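Local coordinates for RagA protein (Porphyromonas gingivalis, PDB 6SLN) that probably imports nutrients, most likely peptides, across the outer membrane as a barrel-forming TonB-dependent transporter, at residues 168-173 and 374-379; 315-320 and 326-331; 941-944 and 948-951. All blocks are in the same frame, centred on the assembly; numbering follows the deposited sequence.

Interaction 1: 168-173 and 374-379; sequences SLDVVA and ANRRSA
R376, reaching inward from the barrel wall to D170 and A173 of a short plug helix, marks a point where plug and barrel meet in this TonB-dependent receptor. The arginine sits on strand 363-377, while the helix at 169-173 belongs to the plug. The two backbones stay well apart, with 10.1 Å between the CA atoms of D170 and R376, so the arginine chain bridges the gap almost alone. It does so by running extended from CG to NE (chi2 -173°, chi3 -167°), which delivers the guanidinium to the helix. There the backbone carbonyl oxygen D170 O lies in the guanidinium plane, at its edge, 2.9 Å from R376 NH2. The carboxylate of the same aspartate contributes differently: D170 OD1 is 4.3 Å from R376 NH2 and well out of the guanidinium plane, so any attraction is one of charge without a directed N-H. Carbon contacts complete the fit, with D170 CB 3.5 Å and A173 CB 4.0 Å from R376 NH2, the methyl group approaching obliquely. The helix is fixed at its start by an N-cap: S168 OG accepts from V171 N at 2.8 Å, with 166° at the hydrogen. Nearby, F346 of strand 345-360 packs on both A173 and R376, and R348 NE hydrogen-bonds to A173 O, an arginine tie from strand 345-360 to the helix. The joined surface is small, 104 Å² in all, a local meeting of plug and wall in the plug-in-barrel fold of TonB-dependent receptors.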
loop_
_atom_site.group_PDB
_atom_site.type_symbol
_atom_site.label_atom_id
_atom_site.label_comp_id
_atom_site.label_asym_id
_atom_site.label_seq_id
_atom_site.Cartn_x
_atom_site.Cartn_y
_atom_site.Cartn_z
ATOM N N SER A 168 -21.310 6.029 11.142
ATOM C CA SER A 168 -20.272 6.867 11.737
ATOM C C SER A 168 -20.579 8.334 11.479
ATOM O O SER A 168 -21.262 8.682 10.514
ATOM C CB SER A 168 -18.895 6.536 11.161
ATOM O OG SER A 168 -18.594 7.365 10.048
ATOM N N LEU A 169 -20.065 9.205 12.347
ATOM C CA LEU A 169 -20.291 10.627 12.113
ATOM C C LEU A 169 -19.525 11.105 10.887
ATOM O O LEU A 169 -19.999 11.998 10.177
ATOM C CB LEU A 169 -19.918 11.464 13.348
ATOM C CG LEU A 169 -21.118 12.035 14.127
ATOM C CD1 LEU A 169 -20.766 13.245 14.996
ATOM C CD2 LEU A 169 -22.304 12.374 13.217
ATOM N N ASP A 170 -18.356 10.520 10.608
ATOM C CA ASP A 170 -17.646 10.865 9.378
ATOM C C ASP A 170 -18.486 10.522 8.152
ATOM O O ASP A 170 -18.573 11.314 7.202
ATOM C CB ASP A 170 -16.294 10.148 9.316
ATOM C CG ASP A 170 -15.359 10.548 10.445
ATOM O OD1 ASP A 170 -15.297 11.755 10.777
ATOM O OD2 ASP A 170 -14.684 9.652 10.999
ATOM N N VAL A 171 -19.120 9.347 8.158
ATOM C CA VAL A 171 -19.960 8.971 7.028
ATOM C C VAL A 171 -21.185 9.882 6.987
ATOM O O VAL A 171 -21.735 10.155 5.913
ATOM C CB VAL A 171 -20.322 7.466 7.120
ATOM C CG1 VAL A 171 -21.395 7.073 6.121
ATOM C CG2 VAL A 171 -19.080 6.581 6.915
ATOM N N VAL A 172 -21.610 10.397 8.142
ATOM C CA VAL A 172 -22.714 11.355 8.168
ATOM C C VAL A 172 -22.302 12.663 7.501
ATOM O O VAL A 172 -23.096 13.273 6.780
ATOM C CB VAL A 172 -23.205 11.586 9.610
ATOM C CG1 VAL A 172 -24.150 12.776 9.649
ATOM C CG2 VAL A 172 -23.905 10.362 10.131
ATOM N N ALA A 173 -21.054 13.109 7.719
ATOM C CA ALA A 173 -20.533 14.280 7.010
ATOM C C ALA A 173 -20.477 14.093 5.485
ATOM O O ALA A 173 -20.533 15.085 4.747
ATOM C CB ALA A 173 -19.137 14.630 7.528
ATOM N N ALA A 374 -15.341 12.406 -1.431
ATOM C CA ALA A 374 -15.067 13.346 -0.363
ATOM C C ALA A 374 -13.571 13.603 -0.270
ATOM O O ALA A 374 -12.763 12.686 -0.455
ATOM C CB ALA A 374 -15.618 12.822 0.974
ATOM N N ASN A 375 -13.209 14.860 0.015
ATOM C CA ASN A 375 -11.821 15.279 0.193
ATOM C C ASN A 375 -11.694 15.906 1.577
ATOM O O ASN A 375 -12.298 16.952 1.851
ATOM C CB ASN A 375 -11.398 16.251 -0.905
ATOM C CG ASN A 375 -11.588 15.675 -2.303
ATOM O OD1 ASN A 375 -11.084 14.593 -2.611
ATOM N ND2 ASN A 375 -12.314 16.396 -3.157
ATOM N N ARG A 376 -10.938 15.251 2.454
ATOM C CA ARG A 376 -10.694 15.708 3.815
ATOM C C ARG A 376 -9.233 16.091 3.933
ATOM O O ARG A 376 -8.359 15.294 3.573
ATOM C CB ARG A 376 -10.988 14.619 4.853
ATOM C CG ARG A 376 -12.376 14.597 5.421
ATOM C CD ARG A 376 -12.475 13.576 6.553
ATOM N NE ARG A 376 -13.875 13.329 6.903
ATOM C CZ ARG A 376 -14.698 12.534 6.214
ATOM N NH1 ARG A 376 -14.268 11.885 5.134
ATOM N NH2 ARG A 376 -15.956 12.383 6.604
ATOM N N ARG A 377 -8.974 17.301 4.430
ATOM C CA ARG A 377 -7.664 17.659 4.934
ATOM C C ARG A 377 -7.817 18.373 6.266
ATOM O O ARG A 377 -8.786 19.104 6.501
ATOM C CB ARG A 377 -6.856 18.555 3.977
ATOM C CG ARG A 377 -5.367 18.237 4.087
ATOM C CD ARG A 377 -4.433 19.385 3.776
ATOM N NE ARG A 377 -4.456 19.769 2.370
ATOM C CZ ARG A 377 -3.373 20.083 1.662
ATOM N NH1 ARG A 377 -2.154 20.041 2.214
ATOM N NH2 ARG A 377 -3.508 20.439 0.390
ATOM N N SER A 378 -6.825 18.168 7.125
ATOM C CA SER A 378 -6.813 18.713 8.469
ATOM C C SER A 378 -5.497 19.409 8.720
ATOM O O SER A 378 -4.444 18.979 8.232
ATOM C CB SER A 378 -7.016 17.628 9.495
ATOM O OG SER A 378 -8.282 17.059 9.264
ATOM N N ALA A 379 -5.580 20.507 9.456
ATOM C CA ALA A 379 -4.401 21.232 9.884
ATOM C C ALA A 379 -3.919 20.550 11.154
ATOM O O ALA A 379 -4.631 20.524 12.166
ATOM C CB ALA A 379 -4.729 22.705 10.103
#

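Interaction 2: 315-320 and 326-331; sequences DISFSG and SYYASI
The Y327 ring lies across the neighbouring strand with G320 against one face: G320 N stands 3.6 Å above the ring plane, offset toward the rim, while S319 N approaches obliquely. The F318 ring instead receives the methyl carbon A329 CB at its edge, near its plane. Y327 reaches the glycine because its CG is set between the backbone N and the carbonyl carbon (chi1 66°), a torsion that swings the ring over the partner strand. G320 has backbone angles suited to glycine, and the pairing fits the aromatic rescue of glycine, described in outer-membrane barrels as a mortise-tenon joint. Strands 309-322 and 325-337 form an antiparallel hairpin of the barrel wall, their segment axes 173° apart. Among its backbone bonds, F318 N donates to A329 O at 3.0 Å and is nearly straight (169°), although the donor stands above the carbonyl plane; A329 N returns a bond to F318 O at 2.7 Å. At the far end I316 and I331 lie side by side, I316 CG2 meeting I331 CG1. This face looks outward: detergent touches A329 and I331, and I359 of the second subunit packs on F318 and Y327. On the other face S317 and S319 stand beside Y328 and S330, with S319 CB 3.9 Å from Y328 CD1. Y328 OH and S330 OG both hydrogen-bond D179 OD1, within the plug, and D315 OD1 pairs with N176 ND2.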
loop_
_atom_site.group_PDB
_atom_site.type_symbol
_atom_site.label_atom_id
_atom_site.label_comp_id
_atom_site.label_asym_id
_atom_site.label_seq_id
_atom_site.Cartn_x
_atom_site.Cartn_y
_atom_site.Cartn_z
ATOM N N ASP A 315 -26.760 22.060 -5.210
ATOM C CA ASP A 315 -27.855 21.206 -4.781
ATOM C C ASP A 315 -28.967 21.074 -5.810
ATOM O O ASP A 315 -29.453 22.092 -6.313
ATOM C CB ASP A 315 -28.452 21.808 -3.525
ATOM C CG ASP A 315 -28.729 20.809 -2.518
ATOM O OD1 ASP A 315 -28.704 19.631 -2.901
ATOM O OD2 ASP A 315 -28.952 21.196 -1.361
ATOM N N ILE A 316 -29.415 19.858 -6.111
ATOM C CA ILE A 316 -30.647 19.725 -6.890
ATOM C C ILE A 316 -31.359 18.459 -6.433
ATOM O O ILE A 316 -30.722 17.426 -6.213
ATOM C CB ILE A 316 -30.404 19.774 -8.428
ATOM C CG1 ILE A 316 -31.719 19.901 -9.190
ATOM C CG2 ILE A 316 -29.631 18.588 -8.960
ATOM C CD1 ILE A 316 -31.646 20.897 -10.314
ATOM N N SER A 317 -32.677 18.570 -6.229
ATOM C CA SER A 317 -33.520 17.512 -5.691
ATOM C C SER A 317 -34.615 17.163 -6.680
ATOM O O SER A 317 -35.149 18.039 -7.372
ATOM C CB SER A 317 -34.202 17.911 -4.369
ATOM O OG SER A 317 -33.273 18.330 -3.394
ATOM N N PHE A 318 -34.972 15.885 -6.701
ATOM C CA PHE A 318 -36.136 15.406 -7.425
ATOM C C PHE A 318 -36.937 14.539 -6.467
ATOM O O PHE A 318 -36.359 13.735 -5.725
ATOM C CB PHE A 318 -35.712 14.647 -8.682
ATOM C CG PHE A 318 -34.825 15.456 -9.584
ATOM C CD1 PHE A 318 -35.372 16.365 -10.475
ATOM C CD2 PHE A 318 -33.447 15.361 -9.499
ATOM C CE1 PHE A 318 -34.564 17.134 -11.286
ATOM C CE2 PHE A 318 -32.630 16.129 -10.315
ATOM C CZ PHE A 318 -33.192 17.017 -11.204
ATOM N N SER A 319 -38.254 14.740 -6.445
ATOM C CA SER A 319 -39.086 14.064 -5.461
ATOM C C SER A 319 -40.533 14.066 -5.931
ATOM O O SER A 319 -40.983 14.989 -6.617
ATOM C CB SER A 319 -38.984 14.726 -4.083
ATOM O OG SER A 319 -40.090 15.582 -3.862
ATOM N N GLY A 320 -41.251 13.031 -5.535
ATOM C CA GLY A 320 -42.639 12.860 -5.903
ATOM C C GLY A 320 -43.001 11.389 -5.891
ATOM O O GLY A 320 -42.275 10.569 -5.336
ATOM N N SER A 326 -42.875 5.974 -4.049
ATOM C CA SER A 326 -42.193 7.232 -3.783
ATOM C C SER A 326 -40.737 7.166 -4.246
ATOM O O SER A 326 -40.160 6.085 -4.422
ATOM C CB SER A 326 -42.260 7.576 -2.288
ATOM O OG SER A 326 -41.187 8.427 -1.904
ATOM N N TYR A 327 -40.146 8.343 -4.454
ATOM C CA TYR A 327 -38.721 8.452 -4.739
ATOM C C TYR A 327 -38.226 9.790 -4.213
ATOM O O TYR A 327 -38.997 10.739 -4.061
ATOM C CB TYR A 327 -38.412 8.330 -6.242
ATOM C CG TYR A 327 -38.951 9.475 -7.074
ATOM C CD1 TYR A 327 -40.275 9.491 -7.491
ATOM C CD2 TYR A 327 -38.139 10.547 -7.433
ATOM C CE1 TYR A 327 -40.780 10.551 -8.243
ATOM C CE2 TYR A 327 -38.637 11.610 -8.186
ATOM C CZ TYR A 327 -39.955 11.605 -8.585
ATOM O OH TYR A 327 -40.454 12.647 -9.327
ATOM N N TYR A 328 -36.927 9.863 -3.939
ATOM C CA TYR A 328 -36.286 11.142 -3.642
ATOM C C TYR A 328 -34.843 11.049 -4.129
ATOM O O TYR A 328 -34.053 10.252 -3.601
ATOM C CB TYR A 328 -36.362 11.474 -2.149
ATOM C CG TYR A 328 -35.528 12.676 -1.717
ATOM C CD1 TYR A 328 -36.084 13.945 -1.646
ATOM C CD2 TYR A 328 -34.183 12.527 -1.377
ATOM C CE1 TYR A 328 -35.319 15.029 -1.252
ATOM C CE2 TYR A 328 -33.416 13.593 -0.989
ATOM C CZ TYR A 328 -33.979 14.847 -0.925
ATOM O OH TYR A 328 -33.192 15.917 -0.534
ATOM N N ALA A 329 -34.498 11.847 -5.136
ATOM C CA ALA A 329 -33.144 11.894 -5.665
ATOM C C ALA A 329 -32.479 13.202 -5.271
ATOM O O ALA A 329 -33.142 14.199 -4.976
ATOM C CB ALA A 329 -33.127 11.739 -7.195
ATOM N N SER A 330 -31.148 13.183 -5.280
ATOM C CA SER A 330 -30.361 14.349 -4.919
ATOM C C SER A 330 -28.947 14.197 -5.467
ATOM O O SER A 330 -28.361 13.108 -5.400
ATOM C CB SER A 330 -30.314 14.521 -3.400
ATOM O OG SER A 330 -30.209 15.892 -3.087
ATOM N N ILE A 331 -28.408 15.290 -6.014
ATOM C CA ILE A 331 -26.970 15.427 -6.226
ATOM C C ILE A 331 -26.559 16.803 -5.724
ATOM O O ILE A 331 -27.314 17.772 -5.860
ATOM C CB ILE A 331 -26.546 15.221 -7.699
ATOM C CG1 ILE A 331 -27.214 16.232 -8.621
ATOM C CG2 ILE A 331 -26.876 13.817 -8.161
ATOM C CD1 ILE A 331 -27.023 15.912 -10.087
#

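Interaction 3: 941-944 and 948-951; sequences SLFA and VIGG
The carbonyl oxygen S941 O accepts from A944 N at 2.9 Å, closing a turn that presents F943 to I949, G950 and G951. Residues 941-944 have helical backbone angles without a regular helix, and this i to i+3 bond is the one backbone bond within the segment. F943 carries the whole contact from its side. Its CG lies beside the backbone N and anti to the carbonyl carbon (chi1 -39°), and the ring thereby settles over the backbone of the two glycines. The evidence for a CH-pi interaction is direct: G951 CA is 3.7 Å from the centroid of the F943 ring and only 26° off the ring normal. G950 C lies over the same face, 3.7 Å above the F943 ring plane and displaced toward the rim. It is main chain of G950 and G951 that meets the aromatic face. The carbonyls come from the same side: G950 O stands above the plane near F943 CD2, 3.2 Å from that atom, and I949 O lies oblique to the ring and close to F943 CB. An apolar touch between F943 CE1 and I949 CG2, at 4.2 Å, extends the packing to a branched side chain. Between the segments, Q946 spans the loop: its OE1 accepts from I949 N, and its NE2 makes a weak hydrogen bond to F943 O. V948 packs on W362 of the second subunit, so the loop also reaches the dimer interface. G950 and G951 both face S996 of the C-terminal strand 986-996 and are backbone-bonded to it. Two residues opposite one define a classic beta bulge, here at the start of strand 951-964, where the loop from strand 921-937 rejoins the wall, consistent with the periplasmic end of an outer-membrane beta-barrel.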
loop_
_atom_site.group_PDB
_atom_site.type_symbol
_atom_site.label_atom_id
_atom_site.label_comp_id
_atom_site.label_asym_id
_atom_site.label_seq_id
_atom_site.Cartn_x
_atom_site.Cartn_y
_atom_site.Cartn_z
ATOM N N SER A 941 -46.832 35.916 -6.996
ATOM C CA SER A 941 -47.431 36.517 -8.184
ATOM C C SER A 941 -46.534 36.377 -9.403
ATOM O O SER A 941 -46.996 35.997 -10.485
ATOM C CB SER A 941 -47.735 37.991 -7.914
ATOM O OG SER A 941 -48.140 38.157 -6.571
ATOM N N LEU A 942 -45.245 36.686 -9.237
ATOM C CA LEU A 942 -44.316 36.769 -10.362
ATOM C C LEU A 942 -44.375 35.560 -11.293
ATOM O O LEU A 942 -44.151 35.692 -12.503
ATOM C CB LEU A 942 -42.899 36.943 -9.821
ATOM C CG LEU A 942 -42.715 38.278 -9.105
ATOM C CD1 LEU A 942 -41.252 38.494 -8.800
ATOM C CD2 LEU A 942 -43.257 39.385 -9.987
ATOM N N PHE A 943 -44.671 34.383 -10.761
ATOM C CA PHE A 943 -44.612 33.164 -11.552
ATOM C C PHE A 943 -45.944 32.778 -12.178
ATOM O O PHE A 943 -45.982 31.817 -12.954
ATOM C CB PHE A 943 -44.109 32.007 -10.685
ATOM C CG PHE A 943 -43.015 32.394 -9.728
ATOM C CD1 PHE A 943 -41.696 32.495 -10.155
ATOM C CD2 PHE A 943 -43.305 32.655 -8.399
ATOM C CE1 PHE A 943 -40.690 32.848 -9.273
ATOM C CE2 PHE A 943 -42.307 33.013 -7.514
ATOM C CZ PHE A 943 -40.998 33.108 -7.951
ATOM N N ALA A 944 -47.032 33.487 -11.861
ATOM C CA ALA A 944 -48.340 33.128 -12.401
ATOM C C ALA A 944 -48.467 33.431 -13.888
ATOM O O ALA A 944 -49.442 32.993 -14.509
ATOM C CB ALA A 944 -49.451 33.843 -11.626
ATOM N N VAL A 948 -42.803 27.257 -15.747
ATOM C CA VAL A 948 -41.647 26.464 -15.338
ATOM C C VAL A 948 -41.448 26.625 -13.834
ATOM O O VAL A 948 -41.752 25.709 -13.061
ATOM C CB VAL A 948 -40.372 26.847 -16.119
ATOM C CG1 VAL A 948 -39.153 26.181 -15.510
ATOM C CG2 VAL A 948 -40.502 26.443 -17.576
ATOM N N ILE A 949 -40.969 27.796 -13.410
ATOM C CA ILE A 949 -40.585 28.033 -12.022
ATOM C C ILE A 949 -41.823 28.376 -11.209
ATOM O O ILE A 949 -42.608 29.253 -11.594
ATOM C CB ILE A 949 -39.552 29.165 -11.939
ATOM C CG1 ILE A 949 -38.464 28.955 -12.987
ATOM C CG2 ILE A 949 -38.941 29.231 -10.568
ATOM C CD1 ILE A 949 -38.387 30.076 -14.019
ATOM N N GLY A 950 -41.988 27.699 -10.072
ATOM C CA GLY A 950 -43.112 27.942 -9.189
ATOM C C GLY A 950 -42.823 28.933 -8.075
ATOM O O GLY A 950 -43.744 29.574 -7.559
ATOM N N GLY A 951 -41.556 29.072 -7.695
ATOM C CA GLY A 951 -41.208 29.967 -6.606
ATOM C C GLY A 951 -39.714 30.191 -6.562
ATOM O O GLY A 951 -38.955 29.611 -7.339
#

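In the fold
Interactions 1 and 2 involve the same barrel wall. Interaction 2 pairs strands 309-322 and 325-337, and strand 345-360 separates the latter from strand 363-377 of interaction 1. Their centres are 23 Å apart. Interaction 2 falls within the chain interval spanned by interaction 1, because the plug precedes these strands in sequence yet packs against them in space. Interaction 3 follows near the C-terminus, with its centre 20 Å from that of interaction 2 and 38 Å from that of interaction 1. Strands 218-230 and 986-996 close the barrel, linking the early hairpin to the late strand beside the loop of interaction 3. None of the contacts touches another; together they sample a plug-to-wall contact, wall pairing and a strand-connecting loop.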